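Local coordinates for protein CD180 antigen (Mus musculus, PDB 3T6Q) that probably cooperates with MD-1 and TLR4 in the innate immune response of B cells to bacterial lipopolysaccharide, leading to NF-kappa-B activation, at residues Y167-M173 with G193-F199; N189-I194 with T212-I218; A198-A202 with G221-T226; F248-C252 with T273-F277. One frame throughout, in Å; residues are numbered along the deposited sequence.

Interaction 1: Y167-M173 with G193-F199; sequences YLSKEDM and GIEPGAF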
loop_
_atom_site.group_PDB
_atom_site.type_symbol
_atom_site.label_atom_id
_atom_site.label_comp_id
_atom_site.label_asym_id
_atom_site.label_seq_id
_atom_site.Cartn_x
_atom_site.Cartn_y
_atom_site.Cartn_z
ATOM N N TYR A 167 6.644 8.452 -14.189
ATOM C CA TYR A 167 7.584 9.314 -14.890
ATOM C C TYR A 167 9.014 8.861 -14.661
ATOM O O TYR A 167 9.387 8.485 -13.557
ATOM C CB TYR A 167 7.451 10.776 -14.419
ATOM C CG TYR A 167 8.168 11.773 -15.304
ATOM C CD1 TYR A 167 7.611 12.178 -16.525
ATOM C CD2 TYR A 167 9.397 12.310 -14.924
ATOM C CE1 TYR A 167 8.263 13.092 -17.342
ATOM C CE2 TYR A 167 10.050 13.232 -15.730
ATOM C CZ TYR A 167 9.486 13.608 -16.931
ATOM O OH TYR A 167 10.143 14.523 -17.707
ATOM N N LEU A 168 9.820 8.915 -15.716
ATOM C CA LEU A 168 11.233 8.588 -15.607
ATOM C C LEU A 168 12.032 9.822 -16.059
ATOM O O LEU A 168 11.872 10.305 -17.196
ATOM C CB LEU A 168 11.559 7.372 -16.471
ATOM C CG LEU A 168 10.804 6.041 -16.253
ATOM C CD1 LEU A 168 11.154 5.053 -17.374
ATOM C CD2 LEU A 168 11.213 5.435 -14.937
ATOM N N SER A 169 12.862 10.360 -15.168
ATOM C CA SER A 169 13.551 11.625 -15.509
ATOM C C SER A 169 15.003 11.296 -15.801
ATOM O O SER A 169 15.452 10.189 -15.506
ATOM C CB SER A 169 13.473 12.605 -14.335
ATOM O OG SER A 169 14.291 12.108 -13.276
ATOM N N LYS A 170 15.743 12.263 -16.350
ATOM C CA LYS A 170 17.200 12.137 -16.494
ATOM C C LYS A 170 17.903 11.794 -15.187
ATOM O O LYS A 170 18.755 10.906 -15.123
ATOM C CB LYS A 170 17.778 13.465 -16.998
ATOM C CG LYS A 170 17.644 13.721 -18.486
ATOM C CD LYS A 170 18.238 15.085 -18.822
ATOM C CE LYS A 170 18.668 15.167 -20.269
ATOM N NZ LYS A 170 19.410 16.438 -20.486
ATOM N N GLU A 171 17.533 12.510 -14.132
ATOM C CA GLU A 171 18.099 12.291 -12.797
ATOM C C GLU A 171 17.876 10.882 -12.294
ATOM O O GLU A 171 18.812 10.236 -11.790
ATOM C CB GLU A 171 17.463 13.274 -11.824
ATOM C CG GLU A 171 18.416 13.796 -10.780
ATOM C CD GLU A 171 18.083 15.219 -10.390
ATOM O OE1 GLU A 171 16.981 15.432 -9.834
ATOM O OE2 GLU A 171 18.921 16.118 -10.647
ATOM N N ASP A 172 16.640 10.398 -12.441
ATOM C CA ASP A 172 16.308 8.988 -12.121
ATOM C C ASP A 172 17.242 8.035 -12.832
ATOM O O ASP A 172 17.820 7.132 -12.220
ATOM C CB ASP A 172 14.872 8.647 -12.580
ATOM C CG ASP A 172 13.794 9.428 -11.823
ATOM O OD1 ASP A 172 14.102 9.915 -10.709
ATOM O OD2 ASP A 172 12.632 9.533 -12.338
ATOM N N MET A 173 17.345 8.226 -14.148
ATOM C CA MET A 173 18.168 7.342 -14.979
ATOM C C MET A 173 19.656 7.454 -14.650
ATOM O O MET A 173 20.354 6.445 -14.656
ATOM C CB MET A 173 17.897 7.579 -16.487
ATOM C CG MET A 173 16.446 7.361 -16.929
ATOM S SD MET A 173 15.763 5.759 -16.390
ATOM C CE MET A 173 16.991 4.644 -17.021
ATOM N N GLY A 193 5.167 9.659 -18.907
ATOM C CA GLY A 193 6.176 10.508 -19.568
ATOM C C GLY A 193 7.571 10.033 -19.267
ATOM O O GLY A 193 7.821 9.433 -18.230
ATOM N N ILE A 194 8.491 10.311 -20.183
ATOM C CA ILE A 194 9.913 10.037 -20.013
ATOM C C ILE A 194 10.639 11.324 -20.470
ATOM O O ILE A 194 10.334 11.889 -21.531
ATOM C CB ILE A 194 10.366 8.826 -20.873
ATOM C CG1 ILE A 194 9.648 7.533 -20.384
ATOM C CG2 ILE A 194 11.890 8.633 -20.778
ATOM C CD1 ILE A 194 9.962 6.301 -21.214
ATOM N N GLU A 195 11.541 11.813 -19.643
ATOM C CA GLU A 195 12.230 13.085 -19.931
ATOM C C GLU A 195 13.103 12.894 -21.162
ATOM O O GLU A 195 13.873 11.949 -21.191
ATOM C CB GLU A 195 13.104 13.495 -18.758
ATOM C CG GLU A 195 13.513 14.971 -18.833
ATOM C CD GLU A 195 14.361 15.455 -17.668
ATOM O OE1 GLU A 195 14.779 16.630 -17.727
ATOM O OE2 GLU A 195 14.648 14.694 -16.716
ATOM N N PRO A 196 12.953 13.749 -22.199
ATOM C CA PRO A 196 13.825 13.637 -23.367
ATOM C C PRO A 196 15.280 13.613 -22.936
ATOM O O PRO A 196 15.691 14.406 -22.094
ATOM C CB PRO A 196 13.514 14.927 -24.145
ATOM C CG PRO A 196 12.061 15.131 -23.869
ATOM C CD PRO A 196 11.944 14.806 -22.391
ATOM N N GLY A 197 16.044 12.667 -23.456
ATOM C CA GLY A 197 17.443 12.559 -23.106
ATOM C C GLY A 197 17.736 11.595 -21.993
ATOM O O GLY A 197 18.906 11.227 -21.792
ATOM N N ALA A 198 16.692 11.152 -21.279
ATOM C CA ALA A 198 16.883 10.247 -20.129
ATOM C C ALA A 198 17.517 8.928 -20.512
ATOM O O ALA A 198 18.219 8.325 -19.700
ATOM C CB ALA A 198 15.565 10.014 -19.359
ATOM N N PHE A 199 17.295 8.470 -21.748
ATOM C CA PHE A 199 17.865 7.203 -22.180
ATOM C C PHE A 199 19.075 7.276 -23.123
ATOM O O PHE A 199 19.508 6.252 -23.657
ATOM C CB PHE A 199 16.763 6.330 -22.788
ATOM C CG PHE A 199 15.938 5.640 -21.743
ATOM C CD1 PHE A 199 16.204 4.316 -21.401
ATOM C CD2 PHE A 199 14.961 6.343 -21.045
ATOM C CE1 PHE A 199 15.465 3.689 -20.421
ATOM C CE2 PHE A 199 14.210 5.711 -20.061
ATOM C CZ PHE A 199 14.464 4.385 -19.760
HETATM O O HOH W 1 18.291 16.109 -23.555
HETATM O O HOH W 2 16.020 15.112 -14.480
#
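Leu168 and Ile194 pair as parallel strand partners in a two-strand sheet that joins repeats LRR 6 and LRR 7 of the solenoid. Two backbone bonds define it: Leu168 N gives a long one to Gly193 O (3.3 Å), and Leu168 O receives Glu195 N at 2.9 Å.

The main side-chain bond is made by Glu195. With CG anti to the backbone N (chi1 -164°) and the chain extended beyond it, OE2 reaches the first turn of helix 170-174 and accepts from Lys170 N at 2.7 Å. The donor arrives on the anti side, 33° out of the carboxylate plane. A water bridges the same oxygen to Glu171 N. Ser169 and Asp172 form a capping box, Asp172 N donating to Ser169 OG at 3.0 Å.

Van der Waals packing is split in two. The Tyr167 ring slants across the strand edge, bringing OH to 3.3 Å from Glu195 CB. On the buried side Met173, bent at chi2 and chi3, sets CE over one face of the Phe199 ring, 4.1 Å from its centroid, a CH-pi contact, with SD oblique to it in a Met-aromatic contact. Leu168 CD1 meets the edge of that ring, while Met173 CG rests 3.7 Å from Ala198 CB.

A carboxylate receiving an N-H of the first helical turn should interact favourably with the helix dipole, which probably stabilises its negative charge.

Interaction 2: N189-I194 with T212-I218; sequences NDIAGI and TQNLLVI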
loop_
_atom_site.group_PDB
_atom_site.type_symbol
_atom_site.label_atom_id
_atom_site.label_comp_id
_atom_site.label_asym_id
_atom_site.label_seq_id
_atom_site.Cartn_x
_atom_site.Cartn_y
_atom_site.Cartn_z
ATOM N N ASN A 189 3.388 -0.480 -13.984
ATOM C CA ASN A 189 3.495 0.937 -13.654
ATOM C C ASN A 189 3.042 1.735 -14.878
ATOM O O ASN A 189 3.572 1.564 -15.978
ATOM C CB ASN A 189 4.965 1.312 -13.356
ATOM C CG ASN A 189 5.447 0.759 -12.009
ATOM O OD1 ASN A 189 5.308 1.422 -10.979
ATOM N ND2 ASN A 189 5.938 -0.463 -12.003
ATOM N N ASP A 190 2.125 2.653 -14.684
ATOM C CA ASP A 190 1.608 3.376 -15.825
ATOM C C ASP A 190 2.491 4.595 -16.129
ATOM O O ASP A 190 2.317 5.672 -15.562
ATOM C CB ASP A 190 0.144 3.762 -15.628
ATOM C CG ASP A 190 -0.492 4.284 -16.915
ATOM O OD1 ASP A 190 -0.071 3.860 -18.043
ATOM O OD2 ASP A 190 -1.401 5.116 -16.781
ATOM N N ILE A 191 3.446 4.396 -17.036
ATOM C CA ILE A 191 4.380 5.447 -17.393
ATOM C C ILE A 191 3.687 6.410 -18.343
ATOM O O ILE A 191 3.276 6.026 -19.418
ATOM C CB ILE A 191 5.675 4.908 -18.049
ATOM C CG1 ILE A 191 6.268 3.773 -17.219
ATOM C CG2 ILE A 191 6.696 6.031 -18.251
ATOM C CD1 ILE A 191 6.947 4.197 -15.935
ATOM N N ALA A 192 3.520 7.653 -17.895
ATOM C CA ALA A 192 2.907 8.703 -18.709
ATOM C C ALA A 192 3.913 9.649 -19.354
ATOM O O ALA A 192 3.562 10.326 -20.297
ATOM C CB ALA A 192 1.857 9.483 -17.917
ATOM N N GLY A 193 5.167 9.659 -18.907
ATOM C CA GLY A 193 6.176 10.508 -19.568
ATOM C C GLY A 193 7.571 10.033 -19.267
ATOM O O GLY A 193 7.821 9.433 -18.230
ATOM N N ILE A 194 8.491 10.311 -20.183
ATOM C CA ILE A 194 9.913 10.037 -20.013
ATOM C C ILE A 194 10.639 11.324 -20.470
ATOM O O ILE A 194 10.334 11.889 -21.531
ATOM C CB ILE A 194 10.366 8.826 -20.873
ATOM C CG1 ILE A 194 9.648 7.533 -20.384
ATOM C CG2 ILE A 194 11.890 8.633 -20.778
ATOM C CD1 ILE A 194 9.962 6.301 -21.214
ATOM N N THR A 212 1.526 -1.257 -20.007
ATOM C CA THR A 212 1.519 0.239 -20.075
ATOM C C THR A 212 0.442 0.679 -21.121
ATOM O O THR A 212 0.174 -0.010 -22.135
ATOM C CB THR A 212 2.940 0.919 -20.295
ATOM O OG1 THR A 212 3.068 2.203 -19.569
ATOM C CG2 THR A 212 3.161 1.162 -21.768
ATOM N N GLN A 213 -0.174 1.807 -20.841
ATOM C CA GLN A 213 -1.318 2.293 -21.603
ATOM C C GLN A 213 -0.889 3.237 -22.733
ATOM O O GLN A 213 -1.736 3.666 -23.535
ATOM C CB GLN A 213 -2.344 2.971 -20.658
ATOM C CG GLN A 213 -2.912 2.038 -19.572
ATOM C CD GLN A 213 -3.701 0.850 -20.140
ATOM O OE1 GLN A 213 -4.793 1.027 -20.701
ATOM N NE2 GLN A 213 -3.154 -0.372 -19.991
ATOM N N ASN A 214 0.412 3.546 -22.818
ATOM C CA ASN A 214 0.874 4.504 -23.832
ATOM C C ASN A 214 2.184 4.112 -24.512
ATOM O O ASN A 214 3.254 4.630 -24.177
ATOM C CB ASN A 214 0.894 5.956 -23.301
ATOM C CG ASN A 214 0.818 7.003 -24.431
ATOM O OD1 ASN A 214 1.298 6.780 -25.563
ATOM N ND2 ASN A 214 0.221 8.161 -24.122
ATOM N N LEU A 215 2.067 3.185 -25.477
ATOM C CA LEU A 215 3.212 2.658 -26.176
ATOM C C LEU A 215 4.015 3.782 -26.878
ATOM O O LEU A 215 5.229 3.752 -26.880
ATOM C CB LEU A 215 2.769 1.613 -27.203
ATOM C CG LEU A 215 2.408 0.210 -26.691
ATOM C CD1 LEU A 215 1.945 -0.682 -27.848
ATOM C CD2 LEU A 215 3.619 -0.408 -25.995
ATOM N N LEU A 216 3.317 4.769 -27.429
ATOM C CA LEU A 216 3.950 5.868 -28.192
ATOM C C LEU A 216 4.970 6.564 -27.290
ATOM O O LEU A 216 6.118 6.784 -27.706
ATOM C CB LEU A 216 2.888 6.867 -28.667
ATOM C CG LEU A 216 2.920 7.674 -29.978
ATOM C CD1 LEU A 216 2.077 8.933 -29.791
ATOM C CD2 LEU A 216 4.313 8.062 -30.354
ATOM N N VAL A 217 4.563 6.858 -26.047
ATOM C CA VAL A 217 5.391 7.509 -25.034
ATOM C C VAL A 217 6.644 6.714 -24.723
ATOM O O VAL A 217 7.721 7.305 -24.598
ATOM C CB VAL A 217 4.602 7.797 -23.719
ATOM C CG1 VAL A 217 5.513 7.894 -22.497
ATOM C CG2 VAL A 217 3.779 9.056 -23.865
ATOM N N ILE A 218 6.501 5.386 -24.609
ATOM C CA ILE A 218 7.622 4.515 -24.285
ATOM C C ILE A 218 8.668 4.520 -25.421
ATOM O O ILE A 218 9.868 4.697 -25.174
ATOM C CB ILE A 218 7.167 3.024 -24.030
ATOM C CG1 ILE A 218 6.194 2.894 -22.852
ATOM C CG2 ILE A 218 8.362 2.114 -23.787
ATOM C CD1 ILE A 218 6.653 3.450 -21.511
#
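Ile191 meets Ile218 at about a right angle, the methyl CD1 of Ile218 coming to 3.9 Å from Ile191 CB. Ile194 completes this apolar patch more loosely, its CD1 lying 4.4 Å from Ile218 CD1. Next along helix 215-221, Val217 turns its fork toward the turn before strand 193-194: CG1 and CG2 each stand 3.8 Å from Ala192 O, and CG1 also lies 4.0 Å from Gly193 CA.

The polar contacts are long. Ile191 N donates weakly to Thr212 OG1 at 3.4 Å. Asp190, whose CG is anti to the backbone N (chi1 -169°), swings OD1 toward the neighbouring turn, where Gln213 N reaches it in another weak bond of 3.5 Å. The Asp190 and Gln213 side chains cross at about a right angle, carboxylate and amide planes 65° apart, and the amide nitrogen NE2 is held by Gly211 O.

A second shell fixes these groups. Asn214 sits at the N-cap and accepts weakly from Val217 N through OD1, while Leu215 N donates to Glu241 OE1; both bonds orient the first helical turn that presents Val217 and Ile218. Asn189, in the loop after strand 182-185, binds back to the preceding turn, OD1 to Ile165 N and ND2 to Phe160 O. His166 of the second subunit packs on Asp190 and Ala192.

Asn189 and Ile191 occupy the asparagine and final aliphatic positions of the LxLxxNxL signature, and an asparagine bonded to the backbone of the preceding turn is the hallmark of a leucine-rich-repeat solenoid.

Interaction 3: A198-A202 with G221-T226; sequences AFDSA and GLKNST. With NAG (2-acetamido-2-deoxy-beta-D-glucopyranose), chain S.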
loop_
_atom_site.group_PDB
_atom_site.type_symbol
_atom_site.label_atom_id
_atom_site.label_comp_id
_atom_site.label_asym_id
_atom_site.label_seq_id
_atom_site.Cartn_x
_atom_site.Cartn_y
_atom_site.Cartn_z
ATOM N N ALA A 198 16.692 11.152 -21.279
ATOM C CA ALA A 198 16.883 10.247 -20.129
ATOM C C ALA A 198 17.517 8.928 -20.512
ATOM O O ALA A 198 18.219 8.325 -19.700
ATOM C CB ALA A 198 15.565 10.014 -19.359
ATOM N N PHE A 199 17.295 8.470 -21.748
ATOM C CA PHE A 199 17.865 7.203 -22.180
ATOM C C PHE A 199 19.075 7.276 -23.123
ATOM O O PHE A 199 19.508 6.252 -23.657
ATOM C CB PHE A 199 16.763 6.330 -22.788
ATOM C CG PHE A 199 15.938 5.640 -21.743
ATOM C CD1 PHE A 199 16.204 4.316 -21.401
ATOM C CD2 PHE A 199 14.961 6.343 -21.045
ATOM C CE1 PHE A 199 15.465 3.689 -20.421
ATOM C CE2 PHE A 199 14.210 5.711 -20.061
ATOM C CZ PHE A 199 14.464 4.385 -19.760
ATOM N N ASP A 200 19.637 8.474 -23.276
ATOM C CA ASP A 200 20.825 8.669 -24.113
ATOM C C ASP A 200 21.895 7.695 -23.711
ATOM O O ASP A 200 22.240 7.593 -22.527
ATOM C CB ASP A 200 21.372 10.095 -23.996
ATOM C CG ASP A 200 20.525 11.108 -24.749
ATOM O OD1 ASP A 200 19.493 10.748 -25.383
ATOM O OD2 ASP A 200 20.885 12.293 -24.688
ATOM N N SER A 201 22.406 6.947 -24.685
ATOM C CA SER A 201 23.465 5.972 -24.449
ATOM C C SER A 201 23.175 4.840 -23.443
ATOM O O SER A 201 24.105 4.123 -23.037
ATOM C CB SER A 201 24.761 6.685 -24.023
ATOM O OG SER A 201 25.224 7.459 -25.090
ATOM N N ALA A 202 21.917 4.672 -23.049
ATOM C CA ALA A 202 21.550 3.639 -22.057
ATOM C C ALA A 202 21.673 2.249 -22.654
ATOM O O ALA A 202 21.348 2.058 -23.831
ATOM C CB ALA A 202 20.124 3.872 -21.547
ATOM N N GLY A 221 10.389 7.858 -25.597
ATOM C CA GLY A 221 11.226 8.054 -24.420
ATOM C C GLY A 221 12.483 7.211 -24.425
ATOM O O GLY A 221 13.492 7.614 -23.883
ATOM N N LEU A 222 12.435 6.049 -25.067
ATOM C CA LEU A 222 13.600 5.145 -25.124
ATOM C C LEU A 222 14.610 5.446 -26.234
ATOM O O LEU A 222 15.569 4.677 -26.456
ATOM C CB LEU A 222 13.132 3.686 -25.290
ATOM C CG LEU A 222 12.274 3.085 -24.158
ATOM C CD1 LEU A 222 12.055 1.591 -24.394
ATOM C CD2 LEU A 222 12.860 3.295 -22.776
ATOM N N LYS A 223 14.396 6.531 -26.946
ATOM C CA LYS A 223 15.365 7.000 -27.944
ATOM C C LYS A 223 16.837 6.831 -27.534
ATOM O O LYS A 223 17.231 7.168 -26.412
ATOM C CB LYS A 223 15.081 8.466 -28.287
ATOM C CG LYS A 223 16.042 8.978 -29.377
ATOM C CD LYS A 223 15.683 10.398 -29.767
ATOM C CE LYS A 223 16.641 10.952 -30.843
ATOM N NZ LYS A 223 16.433 12.416 -30.993
ATOM N N ASN A 224 17.620 6.247 -28.437
ATOM C CA ASN A 224 19.055 6.070 -28.265
ATOM C C ASN A 224 19.499 4.912 -27.359
ATOM O O ASN A 224 20.693 4.705 -27.164
ATOM C CB ASN A 224 19.710 7.405 -27.833
ATOM C CG ASN A 224 21.160 7.490 -28.254
ATOM O OD1 ASN A 224 22.079 7.674 -27.438
ATOM N ND2 ASN A 224 21.373 7.329 -29.540
ATOM N N SER A 225 18.536 4.161 -26.777
ATOM C CA SER A 225 18.880 3.053 -25.884
ATOM C C SER A 225 19.267 1.797 -26.673
ATOM O O SER A 225 18.947 1.682 -27.855
ATOM C CB SER A 225 17.704 2.739 -24.910
ATOM O OG SER A 225 16.579 2.292 -25.647
ATOM N N THR A 226 19.987 0.893 -26.023
ATOM C CA THR A 226 20.282 -0.437 -26.553
ATOM C C THR A 226 19.749 -1.458 -25.550
ATOM O O THR A 226 20.157 -1.442 -24.371
ATOM C CB THR A 226 21.803 -0.608 -26.713
ATOM O OG1 THR A 226 22.248 0.401 -27.617
ATOM C CG2 THR A 226 22.175 -1.996 -27.293
HETATM C C1 NAG S . 22.687 7.391 -30.091
HETATM C C2 NAG S . 22.799 6.340 -31.188
HETATM C C3 NAG S . 24.098 6.540 -31.988
HETATM C C4 NAG S . 24.249 8.019 -32.370
HETATM C C5 NAG S . 24.204 8.859 -31.086
HETATM C C6 NAG S . 24.545 10.345 -31.263
HETATM C C7 NAG S . 21.585 4.281 -30.733
HETATM C C8 NAG S . 21.605 2.902 -30.124
HETATM N N2 NAG S . 22.710 4.986 -30.665
HETATM O O3 NAG S . 24.108 5.686 -33.113
HETATM O O4 NAG S . 25.447 8.198 -33.075
HETATM O O5 NAG S . 22.881 8.711 -30.581
HETATM O O6 NAG S . 23.527 10.888 -32.050
HETATM O O7 NAG S . 20.559 4.724 -31.231
HETATM O O HOH W 3 17.022 9.503 -24.947
HETATM O O HOH W 4 22.501 3.006 -26.288
#
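Phe199 and Leu222 belong to two successive turns of the leucine-rich-repeat solenoid, each closed by a type II beta turn, Phe199 to Ala202 and Leu222 to Ser225.

The apolar part is a CH-pi contact. The two side chains run side by side in the same direction, and Leu222 CD2 sits 3.5 Å from the centroid of the Phe199 ring, 13° off its normal. Met173 covers the other face, so the ring is held between two aliphatic groups. Gly221 O lies obliquely near the ring, 3.4 Å from CD2.

Direct hydrogen bonds join the turns at two points. Thr226 N donates to Ala202 O at 2.8 Å where the strands begin, and Ser201 N donates to Asn224 OD1 at 2.9 Å. Within the second turn, Ser225 OG gives a 2.7 Å bond to Leu222 O, in the carbonyl plane on a lone pair; Ser225 N donates to this oxygen too, so two bonds grip it.

Waters fill in the rest. One donates to both Asp200 OD1 and Lys223 O; another donates to Ala202 O and Asn224 O and accepts from Thr226 OG1.

Asn224, Ser225 and Thr226 form an N-glycosylation sequon, and its sugar is in place. A chi1 of -153° swings the Asn224 amide away from its own N toward the neighbouring turn, where it uses both ends: OD1 holds that turn, while ND2 is covalently bound to C1 of the N-acetylglucosamine at 1.4 Å.

Interaction 4: F248-C252 with T273-F277; sequences FEGLC and TFHCF. With CU (copper (II) ion), chain J.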
loop_
_atom_site.group_PDB
_atom_site.type_symbol
_atom_site.label_atom_id
_atom_site.label_comp_id
_atom_site.label_asym_id
_atom_site.label_seq_id
_atom_site.Cartn_x
_atom_site.Cartn_y
_atom_site.Cartn_z
ATOM N N PHE A 248 4.800 3.017 -33.356
ATOM C CA PHE A 248 6.159 2.438 -33.280
ATOM C C PHE A 248 7.298 3.314 -33.814
ATOM O O PHE A 248 8.447 2.858 -33.895
ATOM C CB PHE A 248 6.171 1.096 -34.014
ATOM C CG PHE A 248 5.139 0.130 -33.479
ATOM C CD1 PHE A 248 5.258 -0.390 -32.176
ATOM C CD2 PHE A 248 4.049 -0.231 -34.248
ATOM C CE1 PHE A 248 4.308 -1.280 -31.664
ATOM C CE2 PHE A 248 3.079 -1.111 -33.733
ATOM C CZ PHE A 248 3.218 -1.635 -32.445
ATOM N N GLU A 249 6.968 4.548 -34.181
ATOM C CA GLU A 249 7.939 5.488 -34.807
ATOM C C GLU A 249 9.278 5.565 -34.063
ATOM O O GLU A 249 10.344 5.536 -34.695
ATOM C CB GLU A 249 7.276 6.876 -34.935
ATOM C CG GLU A 249 6.199 6.913 -36.026
ATOM C CD GLU A 249 6.763 6.782 -37.441
ATOM O OE1 GLU A 249 7.057 7.848 -38.069
ATOM O OE2 GLU A 249 6.925 5.639 -37.968
ATOM N N GLY A 250 9.228 5.630 -32.721
ATOM C CA GLY A 250 10.453 5.726 -31.895
ATOM C C GLY A 250 11.394 4.540 -32.029
ATOM O O GLY A 250 12.602 4.635 -31.780
ATOM N N LEU A 251 10.867 3.392 -32.407
ATOM C CA LEU A 251 11.748 2.209 -32.528
ATOM C C LEU A 251 12.862 2.362 -33.582
ATOM O O LEU A 251 13.867 1.658 -33.517
ATOM C CB LEU A 251 10.905 0.974 -32.895
ATOM C CG LEU A 251 11.420 -0.437 -32.675
ATOM C CD1 LEU A 251 11.918 -0.617 -31.237
ATOM C CD2 LEU A 251 10.226 -1.374 -32.928
ATOM N N CYS A 252 12.650 3.254 -34.556
ATOM C CA CYS A 252 13.619 3.537 -35.605
ATOM C C CYS A 252 14.883 4.227 -35.043
ATOM O O CYS A 252 15.908 4.331 -35.755
ATOM C CB CYS A 252 12.955 4.420 -36.709
ATOM S SG CYS A 252 12.167 3.486 -38.032
ATOM N N THR A 273 2.912 -1.713 -40.822
ATOM C CA THR A 273 2.936 -1.710 -39.345
ATOM C C THR A 273 4.359 -1.876 -38.765
ATOM O O THR A 273 4.685 -1.232 -37.772
ATOM C CB THR A 273 2.044 -2.821 -38.765
ATOM O OG1 THR A 273 0.699 -2.601 -39.200
ATOM C CG2 THR A 273 2.095 -2.841 -37.205
ATOM N N PHE A 274 5.178 -2.740 -39.383
ATOM C CA PHE A 274 6.482 -3.080 -38.814
ATOM C C PHE A 274 7.678 -2.429 -39.524
ATOM O O PHE A 274 8.827 -2.863 -39.349
ATOM C CB PHE A 274 6.646 -4.612 -38.761
ATOM C CG PHE A 274 5.577 -5.283 -37.912
ATOM C CD1 PHE A 274 5.624 -5.187 -36.512
ATOM C CD2 PHE A 274 4.532 -5.970 -38.507
ATOM C CE1 PHE A 274 4.629 -5.784 -35.708
ATOM C CE2 PHE A 274 3.541 -6.589 -37.714
ATOM C CZ PHE A 274 3.581 -6.484 -36.330
ATOM N N HIS A 275 7.438 -1.352 -40.268
ATOM C CA HIS A 275 8.567 -0.742 -41.006
ATOM C C HIS A 275 9.691 -0.209 -40.121
ATOM O O HIS A 275 10.806 -0.130 -40.610
ATOM C CB HIS A 275 8.090 0.343 -41.992
ATOM C CG HIS A 275 7.644 1.625 -41.323
ATOM N ND1 HIS A 275 6.365 1.853 -40.940
ATOM C CD2 HIS A 275 8.372 2.761 -40.954
ATOM C CE1 HIS A 275 6.268 3.078 -40.378
ATOM N NE2 HIS A 275 7.498 3.631 -40.386
ATOM N N CYS A 276 9.427 0.132 -38.835
ATOM C CA CYS A 276 10.511 0.469 -37.886
ATOM C C CYS A 276 11.240 -0.691 -37.176
ATOM O O CYS A 276 12.106 -0.444 -36.299
ATOM C CB CYS A 276 10.072 1.528 -36.846
ATOM S SG CYS A 276 10.088 3.197 -37.558
ATOM N N PHE A 277 10.947 -1.927 -37.566
ATOM C CA PHE A 277 11.395 -3.093 -36.790
ATOM C C PHE A 277 12.593 -3.739 -37.455
ATOM O O PHE A 277 12.994 -4.846 -37.077
ATOM C CB PHE A 277 10.256 -4.153 -36.650
ATOM C CG PHE A 277 9.153 -3.759 -35.683
ATOM C CD1 PHE A 277 8.336 -2.660 -35.916
ATOM C CD2 PHE A 277 8.928 -4.526 -34.518
ATOM C CE1 PHE A 277 7.296 -2.346 -35.027
ATOM C CE2 PHE A 277 7.930 -4.198 -33.608
ATOM C CZ PHE A 277 7.095 -3.110 -33.859
HETATM CU CU CU J . 7.583 5.602 -39.858
#
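Phe277 is covered on both faces in the buried half. Leu251 CD2 stands over the centre of one face, 3.5 Å from the centroid, and Phe274 CD1 covers the opposite face. The edge of Phe277 points in turn at the face of Phe248 in a T-shaped pair, with centroids 5.1 Å apart and planes at 72°. Phe248 continues the row by meeting Phe219, and its CE2 touches Thr273 CG2 at 4.0 Å.

Backbone carbonyls line the seam between this core and the outside: Phe248 O lies 3.6 Å from Cys276 CB, and Leu251 CG rests against Cys276 O. These short segments lead into strands 255-260 and 282-284, so the contact stacks consecutive turns of a leucine-rich-repeat solenoid. Phenylalanines packed from turn to turn are consistent with the phenylalanine spine known from Toll-like receptors.

Toward solvent, covalent and metal links replace close packing. The disulfide joins Cys252 SG to Cys276 SG at 2.2 Å, with a chi3 of -98°. Farther out, a copper (II) ion bridges the turns, bound by Glu249 OE2 at 2.0 Å and by His275 NE2, also at 2.0 Å. The two ligand atoms come within 3.2 Å of each other, OE2 near the plane of the imidazole at its edge, but they meet through the metal and share no hydrogen bond. A bend at chi2 brings the Glu249 carboxylate back toward the partner segment, although its CB points away. On the imidazole's other nitrogen, ND1 bonds to Asn272 O, fixing the ring rotation that presents NE2 to the copper.

Following the chain, interaction 1 opens at 167-173 and closes at 193-199, linking repeats LRR 6 and LRR 7. Interaction 2 starts at 189-194, before that closure, and ends at 212-218, so the two cross and share Gly193 and Ile194. Interaction 3 begins at 198-202, where interaction 1 ends, sharing Ala198 and Phe199, and closes at 221-226; it also crosses interaction 2. Ile194 CG2 touches Gly221 O at 3.6 Å, joining the packing of all three. Interaction 4 follows in series, closing 248-252 onto 273-277. Interactions 1 to 3 tie overlapping turns from 167 to 226; interaction 4 separately ties the turns leading into strands 255-260 and 282-284.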